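Local coordinates for thioesterase domain-containing protein (Pseudomonas aeruginosa, PDB 1ZKI) that is a hotdog-fold thioesterase that probably hydrolyses acyl-CoA thioesters, at residues S14-S17 against E18-G21; G47-G51 against G52-S56; A65-S69 against H70-R74. All coordinates share one frame; numbering follows the deposited sequence.

Contact 1 of 3, residues S14-S17 against E18-G21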
# COMPACT_ATOMS: atom_id res chain seq x y z
N SER A 14 1.26 -12.60 -21.25
CA SER A 14 0.68 -11.89 -22.39
C SER A 14 1.84 -11.48 -23.30
O SER A 14 3.00 -11.59 -22.91
CB SER A 14 -0.05 -10.63 -21.91
OG SER A 14 0.84 -9.70 -21.29
N ALA A 15 1.53 -10.98 -24.49
CA ALA A 15 2.57 -10.46 -25.39
C ALA A 15 3.38 -9.38 -24.67
O ALA A 15 4.61 -9.34 -24.76
CB ALA A 15 1.97 -9.90 -26.64
N TYR A 16 2.69 -8.51 -23.93
CA TYR A 16 3.40 -7.42 -23.27
C TYR A 16 4.27 -7.91 -22.10
O TYR A 16 5.41 -7.44 -21.94
CB TYR A 16 2.43 -6.33 -22.82
CG TYR A 16 3.09 -5.15 -22.14
CD1 TYR A 16 3.78 -4.19 -22.90
CD2 TYR A 16 3.03 -4.99 -20.75
CE1 TYR A 16 4.39 -3.08 -22.27
CE2 TYR A 16 3.63 -3.89 -20.11
CZ TYR A 16 4.31 -2.95 -20.89
OH TYR A 16 4.90 -1.86 -20.31
N SER A 17 3.79 -8.87 -21.32
CA SER A 17 4.61 -9.37 -20.21
C SER A 17 5.86 -10.04 -20.79
O SER A 17 6.94 -9.90 -20.25
CB SER A 17 3.83 -10.33 -19.29
OG SER A 17 3.62 -11.61 -19.88
N GLU A 18 5.72 -10.71 -21.92
CA GLU A 18 6.87 -11.32 -22.60
C GLU A 18 7.90 -10.30 -23.10
O GLU A 18 9.11 -10.53 -22.99
CB GLU A 18 6.37 -12.16 -23.76
CG GLU A 18 5.58 -13.33 -23.28
CD GLU A 18 6.47 -14.49 -23.08
OE1 GLU A 18 6.92 -14.67 -21.91
OE2 GLU A 18 6.74 -15.19 -24.10
N LEU A 19 7.39 -9.19 -23.64
CA LEU A 19 8.22 -8.11 -24.15
C LEU A 19 9.09 -7.55 -23.03
O LEU A 19 10.31 -7.38 -23.18
CB LEU A 19 7.33 -6.98 -24.68
CG LEU A 19 8.07 -5.72 -25.17
CD1 LEU A 19 8.72 -5.98 -26.55
CD2 LEU A 19 7.14 -4.47 -25.17
N VAL A 20 8.47 -7.27 -21.90
CA VAL A 20 9.20 -6.69 -20.78
C VAL A 20 10.20 -7.70 -20.18
O VAL A 20 11.25 -7.32 -19.64
CB VAL A 20 8.22 -6.12 -19.74
CG1 VAL A 20 8.94 -5.62 -18.51
CG2 VAL A 20 7.44 -4.98 -20.38
N GLY A 21 9.85 -8.98 -20.27
CA GLY A 21 10.67 -10.07 -19.74
C GLY A 21 10.20 -10.58 -18.39
O GLY A 21 10.99 -11.14 -17.61
O HOH W 1 5.83 -13.08 -19.49
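Y16 reaches forward along its own helix to meet L19 and V20, one turn later. Its CB leads away from the residues that follow, but with CG anti to the backbone N (chi1 -179°) the ring swings beside its own carbonyl and its far half comes back over the next turn. CD1 lies 4.1 Å from CD2 of L19, whose branch comes in obliquely to the ring. Further out, CE1, CE2 and CZ all have CG2 of V20 as their neighbour, CZ most closely at 3.8 Å. That methyl sits over one face, offset toward the rim, in a CH-pi contact 20° off the ring normal. At the tip, OH is hydrogen-bonded to OG of S56 on helix 51-70, which ties down the end of the ring beyond the V20 methyl.

These residues belong to helix 15-20, barely longer than a turn and a half and closed by a recognised motif at each end. S14 and S17 form a capping box: S17 N donates to S14 OG over 3.1 Å, and S14 N answers almost straight to S17 OG at 2.9 Å. At the other end G21 is the C-prime residue of a Schellman motif, with a positive phi that calls for glycine; in it L22 N reaches back to S17 O and G21 N to E18 O. G21 N also makes the ordinary helical bond to S17 O.

S17 OG lies between its backbone N and carbonyl carbon (chi1 74°), from where it also donates to a water 2.7 Å away. The same water donates a hydrogen bond to OE1 of E18 at 3.1 Å. The E18 chain bends at chi2, and OE1 has its stronger partner in a salt bridge with R9. V20, on the buried side, packs on L42.

Contact 2 of 3, residues G47-G51 against G52-S56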
# COMPACT_ATOMS: atom_id res chain seq x y z
N GLY A 47 20.01 5.24 -16.88
CA GLY A 47 20.63 3.92 -16.98
C GLY A 47 20.17 2.90 -15.96
O GLY A 47 20.81 1.84 -15.80
N VAL A 48 19.06 3.18 -15.27
CA VAL A 48 18.47 2.25 -14.30
C VAL A 48 17.11 1.70 -14.77
O VAL A 48 16.55 2.19 -15.75
CB VAL A 48 18.35 2.89 -12.89
CG1 VAL A 48 19.73 3.34 -12.40
CG2 VAL A 48 17.36 4.06 -12.88
N MSE A 49 16.58 0.71 -14.07
CA MSE A 49 15.31 0.11 -14.49
C MSE A 49 14.21 1.17 -14.53
O MSE A 49 13.99 1.90 -13.56
CB MSE A 49 14.90 -1.05 -13.58
CG MSE A 49 13.72 -1.82 -14.13
SE MSE A 49 13.41 -3.38 -12.99
CE MSE A 49 14.88 -4.43 -13.43
N HIS A 50 13.55 1.27 -15.67
CA HIS A 50 12.56 2.33 -15.88
C HIS A 50 11.36 2.13 -14.96
O HIS A 50 10.93 0.99 -14.71
CB HIS A 50 12.11 2.32 -17.34
CG HIS A 50 11.43 3.58 -17.76
ND1 HIS A 50 10.14 3.91 -17.37
CD2 HIS A 50 11.84 4.58 -18.58
CE1 HIS A 50 9.81 5.07 -17.90
NE2 HIS A 50 10.82 5.50 -18.64
N GLY A 51 10.84 3.23 -14.42
CA GLY A 51 9.65 3.18 -13.59
C GLY A 51 8.48 2.47 -14.26
O GLY A 51 7.67 1.83 -13.59
N GLY A 52 8.37 2.61 -15.58
CA GLY A 52 7.31 1.93 -16.31
C GLY A 52 7.47 0.41 -16.27
O GLY A 52 6.48 -0.32 -16.22
N ALA A 53 8.72 -0.06 -16.34
CA ALA A 53 8.98 -1.51 -16.29
C ALA A 53 8.65 -2.06 -14.91
O ALA A 53 8.04 -3.13 -14.77
CB ALA A 53 10.40 -1.80 -16.67
N LEU A 54 9.03 -1.31 -13.88
CA LEU A 54 8.68 -1.69 -12.51
C LEU A 54 7.16 -1.72 -12.30
O LEU A 54 6.64 -2.65 -11.68
CB LEU A 54 9.33 -0.75 -11.51
CG LEU A 54 10.84 -0.97 -11.34
CD1 LEU A 54 11.55 0.22 -10.63
CD2 LEU A 54 11.14 -2.28 -10.59
N PHE A 55 6.46 -0.71 -12.82
CA PHE A 55 5.01 -0.72 -12.70
C PHE A 55 4.40 -1.91 -13.46
O PHE A 55 3.48 -2.54 -12.96
CB PHE A 55 4.41 0.59 -13.19
CG PHE A 55 2.92 0.60 -13.14
CD1 PHE A 55 2.26 1.12 -12.02
CD2 PHE A 55 2.17 0.06 -14.19
CE1 PHE A 55 0.86 1.12 -11.96
CE2 PHE A 55 0.78 0.04 -14.15
CZ PHE A 55 0.12 0.58 -13.03
N SER A 56 4.91 -2.20 -14.65
CA SER A 56 4.41 -3.31 -15.47
C SER A 56 4.56 -4.62 -14.70
O SER A 56 3.63 -5.41 -14.63
CB SER A 56 5.14 -3.37 -16.80
OG SER A 56 4.88 -2.19 -17.57
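M49, a selenomethionine, and L54 slant across each other where the chain enters helix 51-70. CB of M49 points toward the helix, and the extended chi1 and chi2 carry SE to 3.5 Å from CD2 of L54, with CG of L54 also beside it. The bend at chi3 turns only the terminal methyl. Nearer the backbone, M49 CG rests 4.2 Å from CB of A53, so the side chain spans two successive residues of the first turn.

H50 is oriented quite differently. Its CG is anti to the backbone N (chi1 -163°), which places the ring alongside the start of the helix with its edge presented to G52. G52 N lies in the ring plane and donates to ND1 over 2.8 Å. The N-H...acceptor angle of this bond is 164°. ND1 is the acceptor, and the bond helps fix the rotation of the ring. The carbonyl of the same residue takes the next amides: L54 N donates to H50 O at 3.1 Å, while the bond from A53 N is weak.

G51 O accepts from F55 N at 2.9 Å, and also bonds Y85 OH on strand 76-85, against which the F55 and L54 side chains pack. One turn on, S56 N and S56 OG reach G52 O from opposite faces of its plane, the hydroxyl at 2.8 Å. That carbonyl is gripped twice.

Taken together, H50 caps the helix through G52 N, and M49 with L54 forms the hydrophobic staple that goes with such a cap, here at the start of the long helix that the sheet of a hotdog fold wraps around.

Contact 3 of 3, residues A65-S69 against H70-R74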
# COMPACT_ATOMS: atom_id res chain seq x y z
N ALA A 65 -2.07 -12.54 -8.73
CA ALA A 65 -2.59 -12.71 -7.37
C ALA A 65 -4.11 -12.74 -7.39
O ALA A 65 -4.71 -13.60 -6.75
CB ALA A 65 -2.08 -11.60 -6.44
N CYS A 66 -4.74 -11.85 -8.15
CA CYS A 66 -6.20 -11.86 -8.29
C CYS A 66 -6.68 -13.17 -8.88
O CYS A 66 -7.61 -13.77 -8.36
CB CYS A 66 -6.67 -10.69 -9.13
SG CYS A 66 -6.53 -9.19 -8.20
N SER A 67 -6.03 -13.62 -9.94
CA SER A 67 -6.39 -14.88 -10.56
C SER A 67 -6.24 -16.06 -9.60
O SER A 67 -7.02 -17.02 -9.65
CB SER A 67 -5.55 -15.10 -11.81
OG SER A 67 -5.94 -14.17 -12.81
N SER A 68 -5.27 -15.99 -8.69
CA SER A 68 -5.10 -17.10 -7.74
C SER A 68 -6.19 -17.09 -6.68
O SER A 68 -6.44 -18.10 -6.02
CB SER A 68 -3.72 -17.05 -7.10
OG SER A 68 -3.64 -16.01 -6.16
N SER A 69 -6.86 -15.94 -6.52
CA SER A 69 -7.96 -15.79 -5.58
C SER A 69 -9.29 -16.22 -6.19
O SER A 69 -10.01 -17.05 -5.61
CB SER A 69 -8.06 -14.33 -5.12
OG SER A 69 -9.20 -14.12 -4.32
N HIS A 70 -9.63 -15.67 -7.36
CA HIS A 70 -10.91 -16.00 -8.01
C HIS A 70 -10.86 -17.21 -8.96
O HIS A 70 -11.91 -17.69 -9.43
CB HIS A 70 -11.58 -14.78 -8.68
CG HIS A 70 -10.72 -14.08 -9.69
ND1 HIS A 70 -10.24 -14.68 -10.83
CD2 HIS A 70 -10.31 -12.79 -9.75
CE1 HIS A 70 -9.55 -13.81 -11.54
NE2 HIS A 70 -9.57 -12.65 -10.90
N GLY A 71 -9.66 -17.71 -9.23
CA GLY A 71 -9.46 -18.82 -10.16
C GLY A 71 -9.21 -18.31 -11.57
O GLY A 71 -9.70 -17.24 -11.95
N PHE A 72 -8.46 -19.09 -12.34
CA PHE A 72 -8.11 -18.71 -13.72
C PHE A 72 -9.27 -18.91 -14.69
O PHE A 72 -9.19 -18.51 -15.85
CB PHE A 72 -6.84 -19.44 -14.18
CG PHE A 72 -5.59 -18.85 -13.63
CD1 PHE A 72 -4.85 -17.92 -14.37
CD2 PHE A 72 -5.15 -19.19 -12.35
CE1 PHE A 72 -3.68 -17.34 -13.85
CE2 PHE A 72 -3.99 -18.62 -11.81
CZ PHE A 72 -3.25 -17.69 -12.56
N ASP A 73 -10.35 -19.51 -14.19
CA ASP A 73 -11.59 -19.67 -14.94
C ASP A 73 -12.46 -18.41 -14.84
O ASP A 73 -13.54 -18.34 -15.44
CB ASP A 73 -12.36 -20.88 -14.43
CG ASP A 73 -12.84 -20.72 -12.98
OD1 ASP A 73 -12.10 -20.12 -12.16
OD2 ASP A 73 -13.96 -21.19 -12.67
N ARG A 74 -12.00 -17.45 -14.04
CA ARG A 74 -12.66 -16.15 -13.93
C ARG A 74 -11.67 -15.04 -14.26
O ARG A 74 -10.45 -15.28 -14.26
CB ARG A 74 -13.24 -15.95 -12.53
CG ARG A 74 -14.60 -16.60 -12.33
CD ARG A 74 -15.19 -16.22 -10.98
NE ARG A 74 -16.64 -16.35 -10.99
CZ ARG A 74 -17.30 -17.48 -10.75
NH1 ARG A 74 -16.64 -18.60 -10.47
NH2 ARG A 74 -18.63 -17.49 -10.79
O HOH W 2 -7.84 -14.98 -14.54
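S67 meets two aromatic rings as the chain leaves helix 51-70. Its CB lies over one face of F72, 3.5 Å from CZ, and its CA sits over a face of H70. The H70 ring owes its place to CG lying between the backbone N and carbonyl carbon (chi1 56°), which folds it back over the last turn.

Both ring nitrogens are engaged: ND1 donates to G71 O at 2.8 Å, close to the ring plane, and NE2 is hydrogen-bonded to S76 OG. R74 N reaches G71 O from the opposite face of that carbonyl, closing a type I turn over residues 71-74. C66 O takes both S69 N and H70 N, the latter at 2.9 Å, whereas G71 N gives S67 O a weak bond. S67 OG pairs with G63 O and with a water 2.7 Å away, which donates to R74 O. S68 OG donates back to A65 O.

On the inner side of the helix end, C66 packs on strands 107-116 and 119-130 and A65 and S69 on strand 93-103; F72 meets P7, Q11 and M12 of the N-terminal region.

In the fold
Contacts 2 and 3 mark the two ends of helix 51-70, on opposite sides of the chain's centre: their own centres are 26 Å apart and their nearest atoms about 11 Å. One holds the entry into the helix, the other the exit toward strand 76-85. Contact 1 is a separate short helix, joined to contact 2 where Y16 OH and S56 OG lie 2.8 Å apart in a probable hydrogen bond. It does not touch contact 3, whose nearest atoms are about 10 Å away. Helix 15-20 is thus tied to the early part of the long helix, around which the antiparallel sheet curves as in other hotdog folds.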